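Local coordinates for TPR repeat-containing protein (Cytophaga hutchinsonii, PDB 3U4T), which is of unknown function but, as a tetratricopeptide-repeat protein, probably serves as a helical scaffold for binding other proteins, at residues T62-V67 against A75-Y80. The protein carries 1 engineered substitution. Sequence-based numbering, arbitrary orientation.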
loop_
_atom_site.group_PDB
_atom_site.type_symbol
_atom_site.label_atom_id
_atom_site.label_comp_id
_atom_site.label_asym_id
_atom_site.label_seq_id
_atom_site.Cartn_x
_atom_site.Cartn_y
_atom_site.Cartn_z
ATOM N N THR A 62 -9.750 7.965 26.178
ATOM C CA THR A 62 -9.583 7.962 27.616
ATOM C C THR A 62 -8.105 8.300 27.798
ATOM O O THR A 62 -7.729 9.109 28.645
ATOM C CB THR A 62 -9.885 6.572 28.202
ATOM O OG1 THR A 62 -11.295 6.327 28.134
ATOM C CG2 THR A 62 -9.422 6.486 29.651
ATOM N N TYR A 63 -7.260 7.677 26.986
ATOM C CA TYR A 63 -5.838 7.961 27.046
ATOM C C TYR A 63 -5.560 9.475 26.966
ATOM O O TYR A 63 -4.914 10.033 27.852
ATOM C CB TYR A 63 -5.129 7.260 25.895
ATOM C CG TYR A 63 -3.673 7.631 25.765
ATOM C CD1 TYR A 63 -2.746 7.214 26.713
ATOM C CD2 TYR A 63 -3.221 8.372 24.678
ATOM C CE1 TYR A 63 -1.397 7.518 26.580
ATOM C CE2 TYR A 63 -1.873 8.683 24.535
ATOM C CZ TYR A 63 -0.969 8.250 25.491
ATOM O OH TYR A 63 0.360 8.546 25.369
ATOM N N PHE A 64 -6.052 10.132 25.911
ATOM C CA PHE A 64 -5.816 11.570 25.727
ATOM C C PHE A 64 -6.469 12.511 26.741
ATOM O O PHE A 64 -6.129 13.693 26.808
ATOM C CB PHE A 64 -6.203 12.003 24.308
ATOM C CG PHE A 64 -5.164 11.689 23.285
ATOM C CD1 PHE A 64 -3.887 12.215 23.403
ATOM C CD2 PHE A 64 -5.436 10.819 22.235
ATOM C CE1 PHE A 64 -2.878 11.882 22.475
ATOM C CE2 PHE A 64 -4.443 10.477 21.303
ATOM C CZ PHE A 64 -3.160 11.007 21.428
ATOM N N SER A 65 -7.398 11.997 27.535
ATOM C CA SER A 65 -8.045 12.815 28.546
ATOM C C SER A 65 -7.284 12.630 29.853
ATOM O O SER A 65 -7.625 13.228 30.871
ATOM C CB SER A 65 -9.487 12.354 28.725
ATOM O OG SER A 65 -9.500 11.073 29.331
ATOM N N LYS A 66 -6.253 11.788 29.816
ATOM C CA LYS A 66 -5.432 11.488 30.993
ATOM C C LYS A 66 -3.935 11.708 30.814
ATOM O O LYS A 66 -3.236 12.009 31.776
ATOM C CB LYS A 66 -5.646 10.034 31.428
ATOM C CG LYS A 66 -6.899 9.783 32.245
ATOM C CD LYS A 66 -7.120 8.297 32.436
ATOM C CE LYS A 66 -7.841 8.007 33.740
ATOM N NZ LYS A 66 -9.110 8.772 33.891
ATOM N N VAL A 67 -3.435 11.542 29.592
ATOM C CA VAL A 67 -2.007 11.707 29.348
ATOM C C VAL A 67 -1.553 13.146 29.443
ATOM O O VAL A 67 -2.302 14.078 29.166
ATOM C CB VAL A 67 -1.585 11.190 27.958
ATOM C CG1 VAL A 67 -2.114 12.116 26.870
ATOM C CG2 VAL A 67 -0.050 11.102 27.881
ATOM N N ALA A 75 3.359 8.269 17.922
ATOM C CA ALA A 75 2.606 7.043 17.727
ATOM C C ALA A 75 1.165 7.131 18.210
ATOM O O ALA A 75 0.260 6.609 17.568
ATOM C CB ALA A 75 3.316 5.894 18.432
ATOM N N ASP A 76 0.946 7.769 19.351
ATOM C CA ASP A 76 -0.403 7.884 19.886
ATOM C C ASP A 76 -1.326 8.628 18.930
ATOM O O ASP A 76 -2.475 8.219 18.728
ATOM C CB ASP A 76 -0.365 8.591 21.236
ATOM C CG ASP A 76 0.641 7.979 22.161
ATOM O OD1 ASP A 76 0.611 6.731 22.310
ATOM O OD2 ASP A 76 1.453 8.740 22.736
ATOM N N PHE A 77 -0.833 9.720 18.347
ATOM C CA PHE A 77 -1.649 10.487 17.401
ATOM C C PHE A 77 -1.913 9.624 16.165
ATOM O O PHE A 77 -3.029 9.609 15.621
ATOM C CB PHE A 77 -0.932 11.778 17.002
ATOM C CG PHE A 77 -0.862 12.789 18.099
ATOM C CD1 PHE A 77 -1.888 13.719 18.272
ATOM C CD2 PHE A 77 0.200 12.783 18.998
ATOM C CE1 PHE A 77 -1.853 14.635 19.331
ATOM C CE2 PHE A 77 0.246 13.691 20.061
ATOM C CZ PHE A 77 -0.781 14.614 20.228
ATOM N N GLU A 78 -0.883 8.900 15.734
ATOM C CA GLU A 78 -1.002 8.020 14.573
ATOM C C GLU A 78 -2.156 7.038 14.747
ATOM O O GLU A 78 -3.027 6.942 13.884
ATOM C CB GLU A 78 0.304 7.258 14.358
ATOM C CG GLU A 78 0.185 6.049 13.465
ATOM C CD GLU A 78 1.510 5.340 13.295
ATOM O OE1 GLU A 78 2.298 5.287 14.267
ATOM O OE2 GLU A 78 1.760 4.823 12.191
ATOM N N TYR A 79 -2.170 6.321 15.869
ATOM C CA TYR A 79 -3.236 5.365 16.127
ATOM C C TYR A 79 -4.585 6.029 16.365
ATOM O O TYR A 79 -5.627 5.420 16.141
ATOM C CB TYR A 79 -2.870 4.455 17.297
ATOM C CG TYR A 79 -1.958 3.333 16.860
ATOM C CD1 TYR A 79 -0.573 3.471 16.909
ATOM C CD2 TYR A 79 -2.483 2.189 16.265
ATOM C CE1 TYR A 79 0.259 2.506 16.365
ATOM C CE2 TYR A 79 -1.663 1.222 15.719
ATOM C CZ TYR A 79 -0.300 1.385 15.766
ATOM O OH TYR A 79 0.493 0.439 15.176
ATOM N N TYR A 80 -4.573 7.281 16.805
ATOM C CA TYR A 80 -5.830 7.975 17.022
ATOM C C TYR A 80 -6.454 8.106 15.643
ATOM O O TYR A 80 -7.632 7.796 15.454
ATOM C CB TYR A 80 -5.602 9.359 17.630
ATOM C CG TYR A 80 -6.875 10.027 18.104
ATOM C CD1 TYR A 80 -8.065 9.305 18.221
ATOM C CD2 TYR A 80 -6.884 11.372 18.472
ATOM C CE1 TYR A 80 -9.237 9.911 18.697
ATOM C CE2 TYR A 80 -8.045 11.983 18.946
ATOM C CZ TYR A 80 -9.214 11.247 19.053
ATOM O OH TYR A 80 -10.368 11.846 19.484
#
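Phe64 pushes its ring toward helix 74-86 and meets three residues there. CZ, at the far end of the ring, rests on the CB of Asp76 at 3.7 Å, and the backbone N of Phe77 lies at the ring edge, near its plane. The end of Phe64 also sits over one face of the Phe77 ring, with CZ 4.2 Å above the centre of that face and the two planes 45° apart. On its CE2 side Phe64 leans against Tyr80, Phe64 CE2 to Tyr80 CD2 3.8 Å, again obliquely, so the three rings make an aromatic cluster without a regular stack. Next to it, Tyr63 reaches across to the acid: its OH gives a weak hydrogen bond to Asp76 OD2 at 2.9 Å, while CE2 lies 3.6 Å from Asp76 CB. Ring and carboxylate are turned 55° from each other. This is packing between successive helices of a tetratricopeptide-repeat array, where Tyr63 and Phe64, late in helix 53-64, meet the first turns of helix 74-86. Asp76 is buried and has firmer partners than the tyrosine: OD2 also takes the backbone N of Lys73, and OD1 takes Asn41 ND2. Tyr63 is placed by its first torsion, which sets CG anti to the backbone N (chi1 173°) and sends the ring toward the acid; Val67 CB packs on one face of it, toward the rim, and Tyr63 CD2 stands 3.9 Å above the centre of the Phe64 ring. A leucine here would probably leave Asp76 without its phenolic donor and take the aromatic CD2 from over the Phe64 face. Farther out, Tyr80 OH is hydrogen-bonded to Glu61, and Phe77 packs on Ala99 and Ala100 of helix 90-103.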